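Long-range contacts in outer membrane protein OMP121 (Bacteroides thetaiotaomicron, PDB 5FQ8), which probably works as a TonB-dependent outer membrane transporter, taking nutrients into the periplasm through a beta barrel closed by an internal plug domain: residues K167-K171 with F261-T265; L109-V114 with F126-A130; K67-V71 with T142-G146; N84-I88 with N98-Y102. All blocks are in the same frame, centred on the assembly; numbering follows the deposited sequence.

Interactions 2, 3 and 4 lie within the plug domain, while interaction 1 is where the loop after strand 161-166 meets barrel strand 252-264. Along the chain, 67-71 and 142-146 of interaction 3 enclose both other plug contacts, interaction 4 coming before interaction 2. Interaction 3 lies against strand 84-88, one side of interaction 4; their centres are about 10 Å apart, and I143 and V71 pack on I88 and V86. Interactions 2 and 4, about 11 Å apart between centres, meet at Y102 and N84. Interaction 4 thus links the other two plug contacts, which do not touch each other, while interaction 1, its centre 29 to 31 Å from theirs, joins plug to barrel at a separate place.

Interaction 1: residues K167-K171 with F261-T265; sequences KSGRK and FNGAT
Over one face of the R170 guanidinium sits the backbone O of N262, 3.9 Å above the plane and displaced toward the rim, while CA of G263 approaches obliquely, 3.7 Å from R170 NE. The amide of N262 is the other flat group; its plane stands 55° from that of the guanidinium, and the aliphatic part of R170 runs across it with CG 3.3 Å from N262 CG. N262 has its CG anti to the backbone N (chi1 178°), which lifts the amide off the strand toward the passing backbone of S168, G169 and R170. Two residues along the strand, A264 turns its methyl to the loop, with CB 3.3 Å from R170 O. G169 crosses beside this methyl, its C 3.8 Å from A264 CB. K171 closes the far end, its CG 3.2 Å from A264 O. The R170 side chain is poorly ordered, although its NH1 donates to G174 O within the same loop. Here the chain leaving plug strand 161-166 crosses the end of barrel strand 252-264 at a steep angle (68° between the two directions), beside the turn into strand 268-280. R170 also packs on A303 of the second subunit, and F261 meets the ring of F388 there. Chemically, R170 offers N262 its aliphatic part and gives a guanidinium N-H to its own loop, and the N262 amide lies against the backbone of 168-170; no salt bridge joins the segments, so the contact does not rest on a pairing of charges between them.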
loop_
_atom_site.group_PDB
_atom_site.type_symbol
_atom_site.label_atom_id
_atom_site.label_comp_id
_atom_site.label_asym_id
_atom_site.label_seq_id
_atom_site.Cartn_x
_atom_site.Cartn_y
_atom_site.Cartn_z
ATOM N N LYS B 167 -42.132 -5.175 11.521
ATOM C CA LYS B 167 -43.511 -4.693 11.504
ATOM C C LYS B 167 -44.059 -4.629 10.085
ATOM O O LYS B 167 -43.328 -4.384 9.129
ATOM C CB LYS B 167 -43.599 -3.312 12.148
ATOM C CG LYS B 167 -43.341 -3.290 13.638
ATOM C CD LYS B 167 -43.048 -1.891 14.119
ATOM C CE LYS B 167 -42.954 -1.817 15.622
ATOM N NZ LYS B 167 -42.713 -0.435 16.113
ATOM N N SER B 168 -45.368 -4.846 9.956
ATOM C CA SER B 168 -46.024 -4.787 8.656
ATOM C C SER B 168 -47.054 -3.672 8.605
ATOM O O SER B 168 -46.741 -2.527 8.909
ATOM C CB SER B 168 -46.682 -6.116 8.323
ATOM O OG SER B 168 -45.776 -7.179 8.504
ATOM N N GLY B 169 -48.291 -3.995 8.236
ATOM C CA GLY B 169 -49.275 -3.003 7.879
ATOM C C GLY B 169 -50.376 -2.788 8.906
ATOM O O GLY B 169 -50.539 -3.521 9.875
ATOM N N ARG B 170 -51.154 -1.744 8.645
ATOM C CA ARG B 170 -52.271 -1.297 9.463
ATOM C C ARG B 170 -53.550 -2.127 9.091
ATOM O O ARG B 170 -53.367 -3.318 8.852
ATOM C CB ARG B 170 -52.370 0.208 9.278
ATOM C CG ARG B 170 -51.518 1.027 10.188
ATOM C CD ARG B 170 -51.806 2.490 9.949
ATOM N NE ARG B 170 -52.646 2.661 8.766
ATOM C CZ ARG B 170 -53.248 3.794 8.421
ATOM N NH1 ARG B 170 -53.115 4.874 9.179
ATOM N NH2 ARG B 170 -53.988 3.847 7.317
ATOM N N LYS B 171 -54.807 -1.640 9.028
ATOM C CA LYS B 171 -55.297 -0.260 9.117
ATOM C C LYS B 171 -55.389 0.208 10.568
ATOM O O LYS B 171 -55.520 -0.594 11.480
ATOM C CB LYS B 171 -56.638 -0.121 8.403
ATOM C CG LYS B 171 -56.507 0.074 6.900
ATOM C CD LYS B 171 -57.861 0.011 6.198
ATOM C CE LYS B 171 -58.369 1.397 5.859
ATOM N NZ LYS B 171 -57.936 2.401 6.877
ATOM N N PHE B 261 -43.604 4.840 8.163
ATOM C CA PHE B 261 -44.823 5.062 7.387
ATOM C C PHE B 261 -45.487 3.725 7.100
ATOM O O PHE B 261 -44.829 2.789 6.650
ATOM C CB PHE B 261 -44.544 5.778 6.062
ATOM C CG PHE B 261 -43.996 7.164 6.209
ATOM C CD1 PHE B 261 -42.645 7.363 6.390
ATOM C CD2 PHE B 261 -44.825 8.264 6.129
ATOM C CE1 PHE B 261 -42.126 8.629 6.513
ATOM C CE2 PHE B 261 -44.311 9.538 6.248
ATOM C CZ PHE B 261 -42.952 9.720 6.440
ATOM N N ASN B 262 -46.794 3.659 7.302
ATOM C CA ASN B 262 -47.501 2.403 7.483
ATOM C C ASN B 262 -48.895 2.498 6.876
ATOM O O ASN B 262 -49.476 3.582 6.775
ATOM C CB ASN B 262 -47.564 2.086 8.982
ATOM C CG ASN B 262 -48.329 0.824 9.306
ATOM O OD1 ASN B 262 -48.803 0.111 8.438
ATOM N ND2 ASN B 262 -48.438 0.539 10.587
ATOM N N GLY B 263 -49.434 1.352 6.491
ATOM C CA GLY B 263 -50.764 1.309 5.929
ATOM C C GLY B 263 -51.017 -0.078 5.400
ATOM O O GLY B 263 -50.089 -0.857 5.209
ATOM N N ALA B 264 -52.285 -0.388 5.166
ATOM C CA ALA B 264 -52.590 -1.710 4.654
ATOM C C ALA B 264 -53.998 -1.741 4.103
ATOM O O ALA B 264 -54.802 -0.835 4.318
ATOM C CB ALA B 264 -52.431 -2.790 5.724
ATOM N N THR B 265 -54.279 -2.816 3.376
ATOM C CA THR B 265 -55.608 -3.094 2.866
ATOM C C THR B 265 -55.949 -4.531 3.204
ATOM O O THR B 265 -55.220 -5.184 3.943
ATOM C CB THR B 265 -55.667 -2.874 1.364
ATOM O OG1 THR B 265 -54.909 -3.902 0.731
ATOM C CG2 THR B 265 -55.069 -1.538 1.009
#

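Interaction 2: residues L109-V114 with F126-A130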
loop_
_atom_site.group_PDB
_atom_site.type_symbol
_atom_site.label_atom_id
_atom_site.label_comp_id
_atom_site.label_asym_id
_atom_site.label_seq_id
_atom_site.Cartn_x
_atom_site.Cartn_y
_atom_site.Cartn_z
ATOM N N LEU B 109 -29.208 -13.328 8.310
ATOM C CA LEU B 109 -28.644 -11.989 8.289
ATOM C C LEU B 109 -27.139 -12.065 8.488
ATOM O O LEU B 109 -26.653 -12.872 9.278
ATOM C CB LEU B 109 -29.264 -11.140 9.387
ATOM C CG LEU B 109 -28.833 -9.688 9.471
ATOM C CD1 LEU B 109 -29.501 -8.954 8.357
ATOM C CD2 LEU B 109 -29.200 -9.092 10.814
ATOM N N ASN B 110 -26.399 -11.228 7.775
ATOM C CA ASN B 110 -24.960 -11.217 7.971
ATOM C C ASN B 110 -24.643 -10.605 9.324
ATOM O O ASN B 110 -25.133 -9.525 9.657
ATOM C CB ASN B 110 -24.257 -10.451 6.851
ATOM C CG ASN B 110 -22.772 -10.310 7.094
ATOM O OD1 ASN B 110 -22.301 -9.250 7.481
ATOM N ND2 ASN B 110 -22.028 -11.387 6.885
ATOM N N ASN B 111 -23.831 -11.300 10.106
ATOM C CA ASN B 111 -23.457 -10.853 11.435
ATOM C C ASN B 111 -21.951 -10.851 11.567
ATOM O O ASN B 111 -21.375 -11.375 12.518
ATOM C CB ASN B 111 -24.105 -11.729 12.501
ATOM C CG ASN B 111 -23.900 -11.192 13.890
ATOM O OD1 ASN B 111 -23.807 -9.988 14.092
ATOM N ND2 ASN B 111 -23.808 -12.090 14.860
ATOM N N SER B 112 -21.284 -10.254 10.593
ATOM C CA SER B 112 -19.835 -10.230 10.589
ATOM C C SER B 112 -19.339 -9.087 11.443
ATOM O O SER B 112 -19.959 -8.029 11.503
ATOM C CB SER B 112 -19.313 -10.098 9.167
ATOM O OG SER B 112 -19.703 -11.222 8.406
ATOM N N THR B 113 -18.225 -9.303 12.113
ATOM C CA THR B 113 -17.697 -8.320 13.035
ATOM C C THR B 113 -16.434 -7.721 12.456
ATOM O O THR B 113 -15.657 -8.407 11.795
ATOM C CB THR B 113 -17.432 -8.947 14.405
ATOM O OG1 THR B 113 -16.948 -7.960 15.320
ATOM C CG2 THR B 113 -16.445 -10.067 14.298
ATOM N N VAL B 114 -16.248 -6.436 12.688
ATOM C CA VAL B 114 -15.112 -5.697 12.180
ATOM C C VAL B 114 -14.385 -5.142 13.385
ATOM O O VAL B 114 -14.817 -4.146 13.972
ATOM C CB VAL B 114 -15.533 -4.590 11.211
ATOM C CG1 VAL B 114 -14.379 -3.686 10.912
ATOM C CG2 VAL B 114 -16.061 -5.192 9.930
ATOM N N PHE B 126 -15.497 -2.002 15.384
ATOM C CA PHE B 126 -16.270 -1.158 14.490
ATOM C C PHE B 126 -17.701 -1.639 14.294
ATOM O O PHE B 126 -18.454 -0.993 13.562
ATOM C CB PHE B 126 -15.572 -1.045 13.129
ATOM C CG PHE B 126 -14.484 -0.014 13.074
ATOM C CD1 PHE B 126 -14.557 1.130 13.820
ATOM C CD2 PHE B 126 -13.375 -0.207 12.271
ATOM C CE1 PHE B 126 -13.553 2.086 13.758
ATOM C CE2 PHE B 126 -12.369 0.726 12.202
ATOM C CZ PHE B 126 -12.462 1.892 12.950
ATOM N N GLY B 127 -18.095 -2.748 14.900
ATOM C CA GLY B 127 -19.481 -3.161 14.902
ATOM C C GLY B 127 -19.657 -4.571 14.383
ATOM O O GLY B 127 -18.763 -5.162 13.794
ATOM N N ASN B 128 -20.840 -5.115 14.640
ATOM C CA ASN B 128 -21.202 -6.409 14.087
ATOM C C ASN B 128 -22.518 -6.315 13.327
ATOM O O ASN B 128 -23.268 -5.350 13.428
ATOM C CB ASN B 128 -21.252 -7.529 15.150
ATOM C CG ASN B 128 -22.433 -7.435 16.075
ATOM O OD1 ASN B 128 -22.461 -6.624 16.979
ATOM N ND2 ASN B 128 -23.399 -8.322 15.881
ATOM N N GLY B 129 -22.743 -7.315 12.493
ATOM C CA GLY B 129 -23.718 -7.186 11.434
ATOM C C GLY B 129 -25.124 -6.987 11.930
ATOM O O GLY B 129 -25.963 -6.399 11.237
ATOM N N ALA B 130 -25.407 -7.466 13.127
ATOM C CA ALA B 130 -26.738 -7.288 13.657
ATOM C C ALA B 130 -26.956 -5.873 14.148
ATOM O O ALA B 130 -28.092 -5.406 14.146
ATOM C CB ALA B 130 -27.007 -8.295 14.767
#
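V114 faces F126 and G127 across an antiparallel pairing in which two residues of one strand stand opposite one of the other, a beta bulge in the plug hairpin of strands 113-115 and 125-128. V114 N donates to G127 O (3.0 Å) and V114 O receives F126 N (2.7 Å). G127 has positive phi (126°), which suits glycine. Among the side chains, V114 CG1 lies at the edge of the F126 ring, in its plane, and 3.6 Å from F126 CB; the ring itself stacks on Y379 of the barrel. Beyond the strands the pairing passes to N111, whose CG anti to the backbone N (chi1 -172°) carries OD1 to the other chain. That oxygen accepts from A130 N at 3.1 Å and from N128 ND2, a bond modelled so short that its length is doubtful. The other end of that amide, N128 OD1, accepts from N84 N. A leucine in place of N111 would probably leave the A130 N-H without this acceptor, the N128 amide then keeping its hold on N84 N alone among the bonds described. G129 passes close by, its CA 3.3 Å from N110 O in a CA-H...O contact.

Interaction 3: residues K67-V71 with T142-G146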
loop_
_atom_site.group_PDB
_atom_site.type_symbol
_atom_site.label_atom_id
_atom_site.label_comp_id
_atom_site.label_asym_id
_atom_site.label_seq_id
_atom_site.Cartn_x
_atom_site.Cartn_y
_atom_site.Cartn_z
ATOM N N LYS B 67 -31.539 -10.437 30.485
ATOM C CA LYS B 67 -32.992 -10.506 30.565
ATOM C C LYS B 67 -33.555 -11.837 30.110
ATOM O O LYS B 67 -34.772 -12.014 30.142
ATOM C CB LYS B 67 -33.629 -9.387 29.736
ATOM C CG LYS B 67 -33.318 -7.981 30.209
ATOM C CD LYS B 67 -34.190 -6.967 29.508
ATOM C CE LYS B 67 -34.237 -5.626 30.238
ATOM N NZ LYS B 67 -32.882 -5.024 30.421
ATOM N N ILE B 68 -32.718 -12.772 29.676
ATOM C CA ILE B 68 -33.174 -14.027 29.088
ATOM C C ILE B 68 -32.227 -15.133 29.511
ATOM O O ILE B 68 -31.007 -14.998 29.385
ATOM C CB ILE B 68 -33.243 -13.953 27.554
ATOM C CG1 ILE B 68 -34.186 -12.850 27.112
ATOM C CG2 ILE B 68 -33.710 -15.267 26.992
ATOM C CD1 ILE B 68 -34.257 -12.713 25.654
ATOM N N ALA B 69 -32.780 -16.223 30.010
ATOM C CA ALA B 69 -31.947 -17.284 30.544
ATOM C C ALA B 69 -31.184 -17.966 29.429
ATOM O O ALA B 69 -31.733 -18.244 28.364
ATOM C CB ALA B 69 -32.799 -18.300 31.298
ATOM N N GLY B 70 -29.909 -18.232 29.684
ATOM C CA GLY B 70 -29.062 -18.943 28.747
ATOM C C GLY B 70 -28.562 -18.135 27.576
ATOM O O GLY B 70 -27.948 -18.711 26.675
ATOM N N VAL B 71 -28.812 -16.831 27.552
ATOM C CA VAL B 71 -28.423 -15.968 26.449
ATOM C C VAL B 71 -27.506 -14.899 27.029
ATOM O O VAL B 71 -27.963 -13.918 27.626
ATOM C CB VAL B 71 -29.633 -15.357 25.734
ATOM C CG1 VAL B 71 -29.172 -14.484 24.582
ATOM C CG2 VAL B 71 -30.535 -16.449 25.215
ATOM N N THR B 142 -37.762 -13.835 18.613
ATOM C CA THR B 142 -37.853 -15.136 19.253
ATOM C C THR B 142 -36.521 -15.855 19.133
ATOM O O THR B 142 -36.014 -16.053 18.025
ATOM C CB THR B 142 -38.968 -15.951 18.628
ATOM O OG1 THR B 142 -40.213 -15.420 19.061
ATOM C CG2 THR B 142 -38.874 -17.393 19.036
ATOM N N ILE B 143 -35.968 -16.242 20.276
ATOM C CA ILE B 143 -34.641 -16.835 20.387
ATOM C C ILE B 143 -34.813 -18.328 20.584
ATOM O O ILE B 143 -35.342 -18.762 21.608
ATOM C CB ILE B 143 -33.858 -16.211 21.544
ATOM C CG1 ILE B 143 -33.521 -14.774 21.210
ATOM C CG2 ILE B 143 -32.624 -16.986 21.816
ATOM C CD1 ILE B 143 -32.692 -14.120 22.216
ATOM N N LEU B 144 -34.386 -19.121 19.616
ATOM C CA LEU B 144 -34.401 -20.570 19.759
ATOM C C LEU B 144 -33.080 -20.992 20.385
ATOM O O LEU B 144 -32.018 -20.824 19.781
ATOM C CB LEU B 144 -34.609 -21.243 18.406
ATOM C CG LEU B 144 -35.813 -20.725 17.640
ATOM C CD1 LEU B 144 -35.911 -21.404 16.311
ATOM C CD2 LEU B 144 -37.037 -21.000 18.446
ATOM N N LYS B 145 -33.136 -21.531 21.594
ATOM C CA LYS B 145 -31.894 -21.793 22.304
ATOM C C LYS B 145 -31.334 -23.178 22.013
ATOM O O LYS B 145 -30.116 -23.375 22.063
ATOM C CB LYS B 145 -32.113 -21.629 23.798
ATOM C CG LYS B 145 -32.762 -20.327 24.183
ATOM C CD LYS B 145 -32.954 -20.263 25.690
ATOM C CE LYS B 145 -33.739 -19.045 26.139
ATOM N NZ LYS B 145 -35.110 -19.094 25.616
ATOM N N GLY B 146 -32.195 -24.136 21.710
ATOM C CA GLY B 146 -31.760 -25.500 21.591
ATOM C C GLY B 146 -31.346 -25.843 20.189
ATOM O O GLY B 146 -31.743 -25.200 19.227
#
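Apolar contacts come first: I143, on strand 138-144, points its two branches at the turn formed by I68 to V71. Its CD1 lies 4.0 Å from I68 CD1, the two chains passing at a slant, while its CG2 meets V71 CG2 tip to tip at 4.0 Å. With chi1 -69°, CG1 of I143 is anti to the carbonyl carbon and CG2 anti to the backbone N, which aims CD1 at I68 and CG2 at V71. The second kind involves K145, whose aliphatic chain is the working part. Extended as far as CE, it lays that carbon 3.9 Å from I68 CG2 and 3.1 Å from A69 O, and the bend at chi4 (64°) then turns NZ to T45 OG1, its hydrogen-bond partner. E703 of the barrel packs on both A69 and K145. No hydrogen bond joins the two segments. Within 67-71 a type II turn, with G70 at positive phi and a weak V71 N to I68 O bond, presents I68 and V71 on the same side. The arrangement belongs to the plug domain of TonB-dependent receptors: a turn leading into the 71-75/84-88 hairpin packs against the mixed four-stranded sheet through strand 138-144.

Interaction 4: residues N84-I88 with N98-Y102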
loop_
_atom_site.group_PDB
_atom_site.type_symbol
_atom_site.label_atom_id
_atom_site.label_comp_id
_atom_site.label_asym_id
_atom_site.label_seq_id
_atom_site.Cartn_x
_atom_site.Cartn_y
_atom_site.Cartn_z
ATOM N N ASN B 84 -21.434 -6.316 19.701
ATOM C CA ASN B 84 -22.160 -6.952 20.783
ATOM C C ASN B 84 -21.999 -8.457 20.689
ATOM O O ASN B 84 -22.234 -9.052 19.638
ATOM C CB ASN B 84 -23.644 -6.598 20.754
ATOM C CG ASN B 84 -23.892 -5.118 20.928
ATOM O OD1 ASN B 84 -23.676 -4.552 21.998
ATOM N ND2 ASN B 84 -24.358 -4.479 19.871
ATOM N N SER B 85 -21.636 -9.065 21.797
ATOM C CA SER B 85 -21.497 -10.505 21.863
ATOM C C SER B 85 -22.801 -11.127 22.333
ATOM O O SER B 85 -23.515 -10.544 23.147
ATOM C CB SER B 85 -20.364 -10.876 22.805
ATOM O OG SER B 85 -20.269 -12.270 22.910
ATOM N N VAL B 86 -23.116 -12.302 21.795
ATOM C CA VAL B 86 -24.316 -13.048 22.148
ATOM C C VAL B 86 -23.955 -14.517 22.068
ATOM O O VAL B 86 -23.822 -15.065 20.973
ATOM C CB VAL B 86 -25.507 -12.743 21.225
ATOM C CG1 VAL B 86 -26.661 -13.638 21.565
ATOM C CG2 VAL B 86 -25.944 -11.334 21.379
ATOM N N ILE B 87 -23.814 -15.160 23.214
ATOM C CA ILE B 87 -23.442 -16.565 23.289
ATOM C C ILE B 87 -24.577 -17.321 23.955
ATOM O O ILE B 87 -25.083 -16.904 25.001
ATOM C CB ILE B 87 -22.113 -16.755 24.044
ATOM C CG1 ILE B 87 -21.038 -15.860 23.449
ATOM C CG2 ILE B 87 -21.651 -18.169 23.925
ATOM C CD1 ILE B 87 -19.792 -15.847 24.242
ATOM N N ILE B 88 -24.988 -18.420 23.345
ATOM C CA ILE B 88 -26.185 -19.133 23.754
ATOM C C ILE B 88 -25.772 -20.514 24.205
ATOM O O ILE B 88 -25.309 -21.322 23.396
ATOM C CB ILE B 88 -27.226 -19.201 22.629
ATOM C CG1 ILE B 88 -27.920 -17.857 22.472
ATOM C CG2 ILE B 88 -28.249 -20.272 22.900
ATOM C CD1 ILE B 88 -29.105 -17.927 21.600
ATOM N N ASN B 98 -19.401 -18.374 17.709
ATOM C CA ASN B 98 -20.404 -18.760 18.684
ATOM C C ASN B 98 -21.638 -17.886 18.686
ATOM O O ASN B 98 -22.526 -18.110 19.504
ATOM C CB ASN B 98 -19.808 -18.773 20.093
ATOM C CG ASN B 98 -18.719 -19.782 20.241
ATOM O OD1 ASN B 98 -18.961 -20.924 20.600
ATOM N ND2 ASN B 98 -17.510 -19.371 19.950
ATOM N N GLN B 99 -21.715 -16.886 17.832
ATOM C CA GLN B 99 -22.931 -16.112 17.755
ATOM C C GLN B 99 -24.043 -16.973 17.175
ATOM O O GLN B 99 -23.783 -17.861 16.365
ATOM C CB GLN B 99 -22.724 -14.887 16.890
ATOM C CG GLN B 99 -21.374 -14.269 17.063
ATOM C CD GLN B 99 -21.206 -13.643 18.410
ATOM O OE1 GLN B 99 -21.943 -12.751 18.772
ATOM N NE2 GLN B 99 -20.235 -14.107 19.160
ATOM N N PRO B 100 -25.285 -16.740 17.585
ATOM C CA PRO B 100 -26.412 -17.424 16.956
ATOM C C PRO B 100 -26.709 -16.882 15.567
ATOM O O PRO B 100 -26.359 -15.757 15.203
ATOM C CB PRO B 100 -27.565 -17.123 17.912
ATOM C CG PRO B 100 -27.199 -15.831 18.497
ATOM C CD PRO B 100 -25.729 -15.872 18.684
ATOM N N LEU B 101 -27.378 -17.714 14.788
ATOM C CA LEU B 101 -27.805 -17.322 13.457
ATOM C C LEU B 101 -28.949 -16.327 13.568
ATOM O O LEU B 101 -30.051 -16.689 13.984
ATOM C CB LEU B 101 -28.241 -18.548 12.670
ATOM C CG LEU B 101 -28.899 -18.227 11.343
ATOM C CD1 LEU B 101 -27.903 -17.532 10.458
ATOM C CD2 LEU B 101 -29.377 -19.490 10.714
ATOM N N TYR B 102 -28.702 -15.082 13.190
ATOM C CA TYR B 102 -29.765 -14.098 13.112
ATOM C C TYR B 102 -30.587 -14.324 11.849
ATOM O O TYR B 102 -30.038 -14.354 10.750
ATOM C CB TYR B 102 -29.178 -12.692 13.112
ATOM C CG TYR B 102 -28.569 -12.239 14.406
ATOM C CD1 TYR B 102 -27.287 -12.605 14.754
ATOM C CD2 TYR B 102 -29.262 -11.401 15.263
ATOM C CE1 TYR B 102 -26.710 -12.167 15.918
ATOM C CE2 TYR B 102 -28.693 -10.960 16.422
ATOM C CZ TYR B 102 -27.411 -11.347 16.748
ATOM O OH TYR B 102 -26.827 -10.910 17.907
HETATM O O HOH W 1 -25.312 -8.704 18.706
#
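The outer edge of the plug hairpin 71-75/84-88 is covered here by the loop leading into strand 101-103, with V86 meeting Q99 and P100. S85 and I87 turn their backbones to strand 71-75, and V86 turns its own to the loop. V86 N donates to Q99 OE1 at 3.3 Å, reaching the oxygen tilted 30° from the carbonyl plane. In return V86 O receives the CA-H of Q99, CA to O 3.5 Å and practically straight (179° at H). The bend at chi2 (-69°) folds the Q99 side chain back to the strand, while its NE2 goes to D959 OD2 in the loop after strand 928-941. Shortening Q99 to an alanine is likely to leave the V86 N-H without this acceptor and D959 without one of its donors. P100 lies across the aliphatic chains at about a right angle: its CD is 3.8 Å from V86 CG1, and its CB is 4.1 Å from I88 CD1. Y102 reaches the same valine from the next strand, its OH 3.6 Å from V86 CG2. A water joins that hydroxyl (2.8 Å from OH) to N84 O (3.2 Å), donating to the carbonyl. N98, near the end of the loop, is hydrogen-bonded to D959 and S93. The edge of strand 84-88 is thus served without a third strand: a glutamine side chain, a CA-H and a water meet V86 N, V86 O and N84 O, proline and valine supply the apolar part, and D959 takes the glutamine's other end.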